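Long-range contacts in pectinesterase (Sitophilus oryzae, PDB 4PMH), which catalyses hydrolysis of the methyl esters of pectin, releasing methanol, and probably helps the insect digest plant cell walls: residues 77-82 with 103-108; 224-229 with 254-259; 290-295 with 331-336. One frame throughout, in Å; residues are numbered along the deposited sequence.

Contact 1: residues 77-82 with 103-108; sequences QEVVYI and ITLNMP
Leu105 packs against the bend of 77-82 with both of its methyl groups. CD2 meets the backbone of Gln77, lying 3.8 Å from Gln77 C. CD1 rests on the peptide that follows, 3.7 Å from Glu78 C. The side chain of Leu105 crosses that of Val79 at a slant, and its CD1 is 3.8 Å from Val79 CG1. The same valine methyl meets the end of Met107 at 3.9 Å from CE, with the two side chains roughly perpendicular. Met107 CG is anti to the backbone N (chi1 -168°), and the chain folds at chi3 (76°), which brings CE round to the valine.

The two segments run nearly at right angles, and no hydrogen bond joins them. Strand 101-105 pairs in parallel with strand 74-76, an end strand of its sheet. After 74-76 the chain turns the corner into strand 80-82 of another parallel sheet, as in the coils of the right-handed parallel beta-helix of pectinesterases. At the start of the corner, Gln77 CA makes a CA-H...O contact of 3.3 Å with Thr104 O. Further on, Ile103 CG2 lies 3.4 Å from Glu78 O and 4.2 Å from Val80 CG2, the Ile103 and Val80 side chains crossing at about a right angle. Glu78 O is buried here without a polar partner. With an alanine in place of Leu105, both methyls at the corner would be gone, and the Gln77-Glu78 backbone and Val79 CG1 would probably be left with a gap beside them. Leu119 of helix 113-120 packs against both Leu105 and Met107.

Contact 2: residues 224-229 with 254-259; sequences DIDFVF and VFAPDT
Val228 O accepts the shortest hydrogen bond of this contact, 2.8 Å from Ala256 N and nearly straight at 165°. The same oxygen receives a CA-H...O contact from Phe255 CA at 3.2 Å. From the same residue, Val228 N donates to Val254 O at 3.1 Å. The two hydrogen bonds straddle Phe255 and make its parallel bridge with Val228; Phe229 and Ala256 form the next bridge.

Side chains alternate between the two faces of this short ladder. On one face Val228 and Phe255 lie side by side and point the same way, with Val228 CB 3.7 Å from Phe255 CD1. On the other, Phe229 CB is 3.9 Å from Ala256 CB. The Phe229 ring then leads away from 254-259 and stacks with Tyr203. Val254 CG1 sits over a face of the Phe227 ring, 4.2 Å from its centroid, in a CH-pi contact. Phe227 CG stands between its own backbone N and carbonyl carbon (chi1 70°), which swings the ring toward Val254.

Asp226 is at the corner before the ladder. Its carboxylate carbon CG touches Ala256 CB at 3.6 Å, and OD2 forms a salt bridge with Arg290. By similarity Asp226 is the nucleophile, and Asp200, the likely proton donor, touches both it and Phe229. The contact joins neighbouring coils of the parallel beta-helix at the probable catalytic centre of an aspartyl esterase.

Contact 3: residues 290-295 with 331-336; sequences RAWDSG and TATSGR
Arg290 lays one face of its guanidinium against Thr333 CG2, which stands 3.9 Å above the centre of the group. Its NH1 also reaches Thr331 O through a bridging water, while NH2 forms a salt bridge with Asp226.

Asp293 and Arg336 meet side-on, with carboxylate and guanidinium planes only 11° apart. Arg336 NH2 bonds Asp293 OD1 at 2.9 Å, and Arg336 NE bonds Asp293 OD2 at 3.0 Å. Both oxygens use their syn lone pairs. Ser334 OG adds a very short bond of 2.5 Å to Asp293 OD2 and also accepts from Arg336 N in an ST turn. Two donors therefore hold OD2, and the carboxylate is fixed in its rotation. The Arg336 chain leaves CA opposite its N (chi1 173°) and bends at chi3 to the aspartate. Arg336 NH2 also bonds Asn309, and Tyr302 makes a cation-pi contact with the guanidinium.

Between the backbones, Thr333 N donates to Ala291 O at 2.9 Å. Thr333 OG1 accepts from Asp293 N at 2.9 Å and lies at the edge of the Trp292 ring. A type I turn from Ala332 to Gly335 carries Thr333 and Ser334. Arg290 and Trp292 bind substrate by similarity, and this loop pairing is consistent with one wall of the pectin-binding cleft.

The three contacts follow one another along the chain, each closing before the next opens. Contacts 2 and 3 are neighbours, with centres 11 Å apart. They share the parallel sheet of strands 229-230, 252-257, 286-290 and 329-330. Contact 2 joins the corner leading into strand 229-230 to strand 252-257, and contact 3 joins the loops that leave the last two. The Asp226-Arg290 salt bridge links them at the presumed active site, and a probable hydrogen bond between Asp258 and Ser294 adds a second tie. Together they bring the probable nucleophile and substrate-binding residues together. Contact 1, centred about 20 Å from contact 2 and 28 Å from contact 3, is packing in the early coils of the beta-helix, near helix 113-120.

Contact 1: residues 77-82 with 103-108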
loop_
_atom_site.group_PDB
_atom_site.type_symbol
_atom_site.label_atom_id
_atom_site.label_comp_id
_atom_site.label_asym_id
_atom_site.label_seq_id
_atom_site.Cartn_x
_atom_site.Cartn_y
_atom_site.Cartn_z
ATOM N N GLN A 77 15.937 13.160 4.135
ATOM C CA GLN A 77 16.385 12.238 3.094
ATOM C C GLN A 77 17.037 11.010 3.723
ATOM O O GLN A 77 18.255 10.902 3.856
ATOM C CB GLN A 77 17.287 12.961 2.092
ATOM C CG GLN A 77 16.528 14.097 1.417
ATOM C CD GLN A 77 17.406 14.918 0.522
ATOM O OE1 GLN A 77 17.728 14.513 -0.593
ATOM N NE2 GLN A 77 17.818 16.074 1.012
ATOM N N GLU A 78 16.173 10.085 4.118
ATOM C CA GLU A 78 16.564 8.917 4.867
ATOM C C GLU A 78 15.503 7.850 4.778
ATOM O O GLU A 78 14.393 8.124 4.363
ATOM C CB GLU A 78 16.791 9.272 6.349
ATOM C CG GLU A 78 15.911 10.372 6.899
ATOM C CD GLU A 78 16.495 11.013 8.173
ATOM O OE1 GLU A 78 16.334 10.422 9.248
ATOM O OE2 GLU A 78 17.084 12.112 8.116
ATOM N N VAL A 79 15.879 6.634 5.138
ATOM C CA VAL A 79 14.912 5.574 5.395
ATOM C C VAL A 79 14.480 5.571 6.855
ATOM O O VAL A 79 15.151 6.153 7.723
ATOM C CB VAL A 79 15.458 4.181 5.053
ATOM C CG1 VAL A 79 15.685 4.052 3.558
ATOM C CG2 VAL A 79 16.717 3.855 5.843
ATOM N N VAL A 80 13.366 4.897 7.111
ATOM C CA VAL A 80 12.884 4.610 8.470
ATOM C C VAL A 80 12.512 3.137 8.511
ATOM O O VAL A 80 11.627 2.698 7.766
ATOM C CB VAL A 80 11.655 5.467 8.819
ATOM C CG1 VAL A 80 11.202 5.211 10.253
ATOM C CG2 VAL A 80 11.954 6.937 8.595
ATOM N N TYR A 81 13.224 2.370 9.336
ATOM C CA TYR A 81 13.050 0.933 9.426
ATOM C C TYR A 81 12.519 0.632 10.814
ATOM O O TYR A 81 13.155 0.986 11.816
ATOM C CB TYR A 81 14.366 0.176 9.234
ATOM C CG TYR A 81 14.942 0.122 7.825
ATOM C CD1 TYR A 81 14.269 0.641 6.732
ATOM C CD2 TYR A 81 16.174 -0.490 7.592
ATOM C CE1 TYR A 81 14.818 0.583 5.465
ATOM C CE2 TYR A 81 16.723 -0.577 6.319
ATOM C CZ TYR A 81 16.041 -0.033 5.264
ATOM O OH TYR A 81 16.587 -0.088 3.996
ATOM N N ILE A 82 11.350 -0.001 10.861
ATOM C CA ILE A 82 10.787 -0.497 12.127
ATOM C C ILE A 82 10.903 -2.010 12.136
ATOM O O ILE A 82 10.097 -2.685 11.513
ATOM C CB ILE A 82 9.299 -0.132 12.354
ATOM C CG1 ILE A 82 8.968 1.300 11.926
ATOM C CG2 ILE A 82 8.914 -0.429 13.801
ATOM C CD1 ILE A 82 9.435 2.409 12.832
ATOM N N ILE A 103 9.474 12.551 4.220
ATOM C CA ILE A 103 10.546 11.606 4.259
ATOM C C ILE A 103 10.687 11.098 2.835
ATOM O O ILE A 103 9.774 10.457 2.333
ATOM C CB ILE A 103 10.199 10.436 5.191
ATOM C CG1 ILE A 103 9.747 10.958 6.568
ATOM C CG2 ILE A 103 11.385 9.492 5.329
ATOM C CD1 ILE A 103 9.144 9.896 7.456
ATOM N N THR A 104 11.799 11.401 2.175
ATOM C CA THR A 104 11.875 11.166 0.749
ATOM C C THR A 104 13.248 10.708 0.268
ATOM O O THR A 104 14.267 11.186 0.765
ATOM C CB THR A 104 11.466 12.438 -0.049
ATOM O OG1 THR A 104 11.576 12.167 -1.449
ATOM C CG2 THR A 104 12.340 13.668 0.282
ATOM N N LEU A 105 13.253 9.812 -0.715
ATOM C CA LEU A 105 14.479 9.402 -1.404
ATOM C C LEU A 105 14.139 9.030 -2.836
ATOM O O LEU A 105 12.988 8.713 -3.117
ATOM C CB LEU A 105 15.093 8.187 -0.712
ATOM C CG LEU A 105 15.805 8.390 0.615
ATOM C CD1 LEU A 105 16.111 7.053 1.257
ATOM C CD2 LEU A 105 17.083 9.189 0.412
ATOM N N ASN A 106 15.128 9.114 -3.732
ATOM C CA ASN A 106 15.035 8.581 -5.109
ATOM C C ASN A 106 15.820 7.275 -5.081
ATOM O O ASN A 106 17.045 7.265 -5.229
ATOM C CB ASN A 106 15.652 9.567 -6.120
ATOM C CG ASN A 106 15.549 9.103 -7.579
ATOM O OD1 ASN A 106 15.348 7.929 -7.887
ATOM N ND2 ASN A 106 15.748 10.051 -8.493
ATOM N N MET A 107 15.116 6.174 -4.848
ATOM C CA MET A 107 15.766 4.906 -4.554
ATOM C C MET A 107 14.954 3.770 -5.132
ATOM O O MET A 107 14.184 3.116 -4.412
ATOM C CB MET A 107 15.940 4.726 -3.042
ATOM C CG MET A 107 16.866 3.564 -2.670
ATOM S SD MET A 107 17.334 3.553 -0.924
ATOM C CE MET A 107 15.845 2.930 -0.155
ATOM N N PRO A 108 15.113 3.526 -6.441
ATOM C CA PRO A 108 14.406 2.410 -7.073
ATOM C C PRO A 108 14.948 1.024 -6.698
ATOM O O PRO A 108 16.026 0.902 -6.109
ATOM C CB PRO A 108 14.612 2.674 -8.573
ATOM C CG PRO A 108 15.942 3.373 -8.647
ATOM C CD PRO A 108 15.987 4.242 -7.397
#

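Contact 2: residues 224-229 with 254-259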
loop_
_atom_site.group_PDB
_atom_site.type_symbol
_atom_site.label_atom_id
_atom_site.label_comp_id
_atom_site.label_asym_id
_atom_site.label_seq_id
_atom_site.Cartn_x
_atom_site.Cartn_y
_atom_site.Cartn_z
ATOM N N ASP A 224 1.355 5.473 -10.579
ATOM C CA ASP A 224 0.845 5.200 -11.898
ATOM C C ASP A 224 0.669 3.721 -12.190
ATOM O O ASP A 224 -0.287 3.383 -12.849
ATOM C CB ASP A 224 1.680 5.884 -12.986
ATOM C CG ASP A 224 3.180 5.617 -12.874
ATOM O OD1 ASP A 224 3.622 4.581 -12.311
ATOM O OD2 ASP A 224 3.936 6.482 -13.388
ATOM N N ILE A 225 1.552 2.851 -11.688
ATOM C CA ILE A 225 1.485 1.413 -11.960
ATOM C C ILE A 225 1.619 0.568 -10.686
ATOM O O ILE A 225 2.623 0.656 -9.946
ATOM C CB ILE A 225 2.593 0.988 -12.954
ATOM C CG1 ILE A 225 2.334 1.597 -14.340
ATOM C CG2 ILE A 225 2.725 -0.540 -13.044
ATOM C CD1 ILE A 225 1.462 0.755 -15.243
ATOM N N ASP A 226 0.611 -0.277 -10.447
ATOM C CA ASP A 226 0.585 -1.159 -9.267
ATOM C C ASP A 226 0.937 -0.381 -8.009
ATOM O O ASP A 226 1.701 -0.856 -7.176
ATOM C CB ASP A 226 1.554 -2.358 -9.428
ATOM C CG ASP A 226 1.310 -3.172 -10.689
ATOM O OD1 ASP A 226 0.235 -3.066 -11.337
ATOM O OD2 ASP A 226 2.222 -3.959 -11.048
ATOM N N PHE A 227 0.414 0.831 -7.871
ATOM C CA PHE A 227 0.868 1.684 -6.756
ATOM C C PHE A 227 0.234 1.393 -5.407
ATOM O O PHE A 227 0.604 1.996 -4.374
ATOM C CB PHE A 227 0.900 3.181 -7.131
ATOM C CG PHE A 227 -0.431 3.850 -7.333
ATOM C CD1 PHE A 227 -0.987 3.971 -8.612
ATOM C CD2 PHE A 227 -1.077 4.473 -6.265
ATOM C CE1 PHE A 227 -2.181 4.667 -8.800
ATOM C CE2 PHE A 227 -2.257 5.151 -6.456
ATOM C CZ PHE A 227 -2.801 5.273 -7.727
ATOM N N VAL A 228 -0.688 0.436 -5.391
ATOM C CA VAL A 228 -1.134 -0.184 -4.140
ATOM C C VAL A 228 -1.152 -1.676 -4.429
ATOM O O VAL A 228 -2.026 -2.160 -5.167
ATOM C CB VAL A 228 -2.534 0.288 -3.674
ATOM C CG1 VAL A 228 -2.942 -0.409 -2.373
ATOM C CG2 VAL A 228 -2.556 1.794 -3.500
ATOM N N PHE A 229 -0.187 -2.399 -3.856
ATOM C CA PHE A 229 0.053 -3.775 -4.218
ATOM C C PHE A 229 0.463 -4.615 -3.016
ATOM O O PHE A 229 0.982 -4.097 -2.015
ATOM C CB PHE A 229 1.121 -3.834 -5.330
ATOM C CG PHE A 229 2.547 -3.697 -4.831
ATOM C CD1 PHE A 229 3.064 -2.453 -4.491
ATOM C CD2 PHE A 229 3.378 -4.811 -4.730
ATOM C CE1 PHE A 229 4.367 -2.321 -4.028
ATOM C CE2 PHE A 229 4.698 -4.683 -4.283
ATOM C CZ PHE A 229 5.185 -3.428 -3.928
ATOM N N VAL A 254 -4.105 0.973 -10.827
ATOM C CA VAL A 254 -4.009 1.386 -9.418
ATOM C C VAL A 254 -3.597 0.225 -8.505
ATOM O O VAL A 254 -2.474 0.230 -7.943
ATOM C CB VAL A 254 -5.324 2.005 -8.939
ATOM C CG1 VAL A 254 -5.251 2.389 -7.466
ATOM C CG2 VAL A 254 -5.673 3.210 -9.799
ATOM N N PHE A 255 -4.491 -0.759 -8.355
ATOM C CA PHE A 255 -4.327 -1.858 -7.414
ATOM C C PHE A 255 -3.746 -3.111 -8.056
ATOM O O PHE A 255 -4.142 -3.491 -9.154
ATOM C CB PHE A 255 -5.669 -2.210 -6.767
ATOM C CG PHE A 255 -6.290 -1.069 -6.009
ATOM C CD1 PHE A 255 -5.900 -0.779 -4.725
ATOM C CD2 PHE A 255 -7.252 -0.267 -6.603
ATOM C CE1 PHE A 255 -6.463 0.285 -4.029
ATOM C CE2 PHE A 255 -7.829 0.793 -5.922
ATOM C CZ PHE A 255 -7.431 1.072 -4.637
ATOM N N ALA A 256 -2.811 -3.750 -7.353
ATOM C CA ALA A 256 -2.253 -5.035 -7.761
ATOM C C ALA A 256 -2.149 -5.971 -6.556
ATOM O O ALA A 256 -1.070 -6.243 -6.068
ATOM C CB ALA A 256 -0.895 -4.871 -8.455
ATOM N N PRO A 257 -3.294 -6.509 -6.095
ATOM C CA PRO A 257 -3.256 -7.459 -4.977
ATOM C C PRO A 257 -2.800 -8.862 -5.343
ATOM O O PRO A 257 -3.108 -9.349 -6.441
ATOM C CB PRO A 257 -4.712 -7.477 -4.464
ATOM C CG PRO A 257 -5.517 -6.725 -5.467
ATOM C CD PRO A 257 -4.652 -6.354 -6.638
ATOM N N ASP A 258 -2.039 -9.488 -4.432
ATOM C CA ASP A 258 -1.649 -10.899 -4.561
ATOM C C ASP A 258 -2.229 -11.707 -3.400
ATOM O O ASP A 258 -1.656 -12.703 -2.936
ATOM C CB ASP A 258 -0.119 -11.054 -4.697
ATOM C CG ASP A 258 0.646 -10.874 -3.391
ATOM O OD1 ASP A 258 0.202 -10.145 -2.480
ATOM O OD2 ASP A 258 1.770 -11.441 -3.325
ATOM N N THR A 259 -3.407 -11.280 -2.964
ATOM C CA THR A 259 -4.127 -11.936 -1.892
ATOM C C THR A 259 -4.156 -13.450 -2.050
ATOM O O THR A 259 -4.513 -13.979 -3.113
ATOM C CB THR A 259 -5.589 -11.460 -1.859
ATOM O OG1 THR A 259 -5.656 -10.050 -2.132
ATOM C CG2 THR A 259 -6.200 -11.783 -0.515
#

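Contact 3: residues 290-295 with 331-336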
loop_
_atom_site.group_PDB
_atom_site.type_symbol
_atom_site.label_atom_id
_atom_site.label_comp_id
_atom_site.label_asym_id
_atom_site.label_seq_id
_atom_site.Cartn_x
_atom_site.Cartn_y
_atom_site.Cartn_z
ATOM N N ARG A 290 -5.256 -4.943 -11.522
ATOM C CA ARG A 290 -4.881 -6.220 -12.099
ATOM C C ARG A 290 -4.341 -7.124 -10.993
ATOM O O ARG A 290 -3.852 -6.657 -9.971
ATOM C CB ARG A 290 -3.821 -6.052 -13.185
ATOM C CG ARG A 290 -2.446 -5.617 -12.702
ATOM C CD ARG A 290 -1.531 -5.397 -13.902
ATOM N NE ARG A 290 -0.225 -4.884 -13.523
ATOM C CZ ARG A 290 0.872 -4.966 -14.276
ATOM N NH1 ARG A 290 0.839 -5.500 -15.490
ATOM N NH2 ARG A 290 2.017 -4.495 -13.817
ATOM N N ALA A 291 -4.417 -8.419 -11.218
ATOM C CA ALA A 291 -3.939 -9.369 -10.241
ATOM C C ALA A 291 -2.419 -9.394 -10.290
ATOM O O ALA A 291 -1.824 -9.455 -11.386
ATOM C CB ALA A 291 -4.505 -10.744 -10.535
ATOM N N TRP A 292 -1.810 -9.276 -9.106
ATOM C CA TRP A 292 -0.383 -9.579 -8.951
ATOM C C TRP A 292 -0.316 -11.056 -8.640
ATOM O O TRP A 292 -0.623 -11.500 -7.534
ATOM C CB TRP A 292 0.303 -8.735 -7.877
ATOM C CG TRP A 292 1.779 -9.104 -7.675
ATOM C CD1 TRP A 292 2.627 -9.682 -8.597
ATOM C CD2 TRP A 292 2.549 -8.902 -6.490
ATOM N NE1 TRP A 292 3.890 -9.860 -8.038
ATOM C CE2 TRP A 292 3.861 -9.381 -6.749
ATOM C CE3 TRP A 292 2.265 -8.352 -5.231
ATOM C CZ2 TRP A 292 4.868 -9.340 -5.787
ATOM C CZ3 TRP A 292 3.259 -8.324 -4.279
ATOM C CH2 TRP A 292 4.547 -8.805 -4.559
ATOM N N ASP A 293 0.047 -11.813 -9.668
ATOM C CA ASP A 293 0.084 -13.259 -9.621
ATOM C C ASP A 293 1.507 -13.633 -9.179
ATOM O O ASP A 293 2.282 -14.223 -9.967
ATOM C CB ASP A 293 -0.252 -13.846 -11.024
ATOM C CG ASP A 293 -1.760 -14.053 -11.250
ATOM O OD1 ASP A 293 -2.581 -13.742 -10.335
ATOM O OD2 ASP A 293 -2.107 -14.565 -12.342
ATOM N N SER A 294 1.860 -13.261 -7.947
ATOM C CA SER A 294 3.235 -13.487 -7.436
ATOM C C SER A 294 3.630 -14.958 -7.470
ATOM O O SER A 294 2.868 -15.834 -7.053
ATOM C CB SER A 294 3.452 -12.936 -6.017
ATOM O OG SER A 294 2.324 -13.131 -5.196
ATOM N N GLY A 295 4.818 -15.207 -8.008
ATOM C CA GLY A 295 5.368 -16.554 -8.126
ATOM C C GLY A 295 4.763 -17.409 -9.217
ATOM O O GLY A 295 5.062 -18.594 -9.296
ATOM N N THR A 331 -5.111 -7.414 -17.526
ATOM C CA THR A 331 -4.421 -8.678 -17.446
ATOM C C THR A 331 -3.524 -8.776 -16.219
ATOM O O THR A 331 -2.846 -7.804 -15.869
ATOM C CB THR A 331 -3.571 -8.875 -18.719
ATOM O OG1 THR A 331 -4.427 -8.781 -19.851
ATOM C CG2 THR A 331 -2.903 -10.225 -18.729
ATOM N N ALA A 332 -3.524 -9.935 -15.564
ATOM C CA ALA A 332 -2.620 -10.162 -14.423
ATOM C C ALA A 332 -1.146 -10.109 -14.838
ATOM O O ALA A 332 -0.805 -10.308 -16.018
ATOM C CB ALA A 332 -2.914 -11.495 -13.742
ATOM N N THR A 333 -0.281 -9.867 -13.849
ATOM C CA THR A 333 1.175 -9.804 -14.071
ATOM C C THR A 333 1.752 -11.074 -14.731
ATOM O O THR A 333 2.797 -11.009 -15.401
ATOM C CB THR A 333 1.910 -9.560 -12.745
ATOM O OG1 THR A 333 1.662 -10.658 -11.847
ATOM C CG2 THR A 333 1.463 -8.243 -12.129
ATOM N N SER A 334 1.067 -12.200 -14.527
ATOM C CA SER A 334 1.408 -13.491 -15.121
ATOM C C SER A 334 1.012 -13.656 -16.591
ATOM O O SER A 334 1.491 -14.582 -17.259
ATOM C CB SER A 334 0.731 -14.602 -14.313
ATOM O OG SER A 334 -0.687 -14.516 -14.382
ATOM N N GLY A 335 0.164 -12.767 -17.101
ATOM C CA GLY A 335 -0.482 -12.963 -18.394
ATOM C C GLY A 335 -1.865 -13.592 -18.273
ATOM O O GLY A 335 -2.577 -13.744 -19.274
ATOM N N ARG A 336 -2.259 -13.968 -17.062
ATOM C CA ARG A 336 -3.588 -14.531 -16.856
ATOM C C ARG A 336 -4.656 -13.481 -17.182
ATOM O O ARG A 336 -4.750 -12.462 -16.509
ATOM C CB ARG A 336 -3.755 -15.037 -15.427
ATOM C CG ARG A 336 -5.178 -15.478 -15.107
ATOM C CD ARG A 336 -5.243 -16.197 -13.787
ATOM N NE ARG A 336 -4.960 -15.356 -12.618
ATOM C CZ ARG A 336 -5.847 -15.009 -11.688
ATOM N NH1 ARG A 336 -7.126 -15.379 -11.774
ATOM N NH2 ARG A 336 -5.454 -14.277 -10.665
HETATM O O HOH W 1 -1.454 -5.902 -17.379
HETATM O O HOH W 2 3.521 -12.631 -12.053
#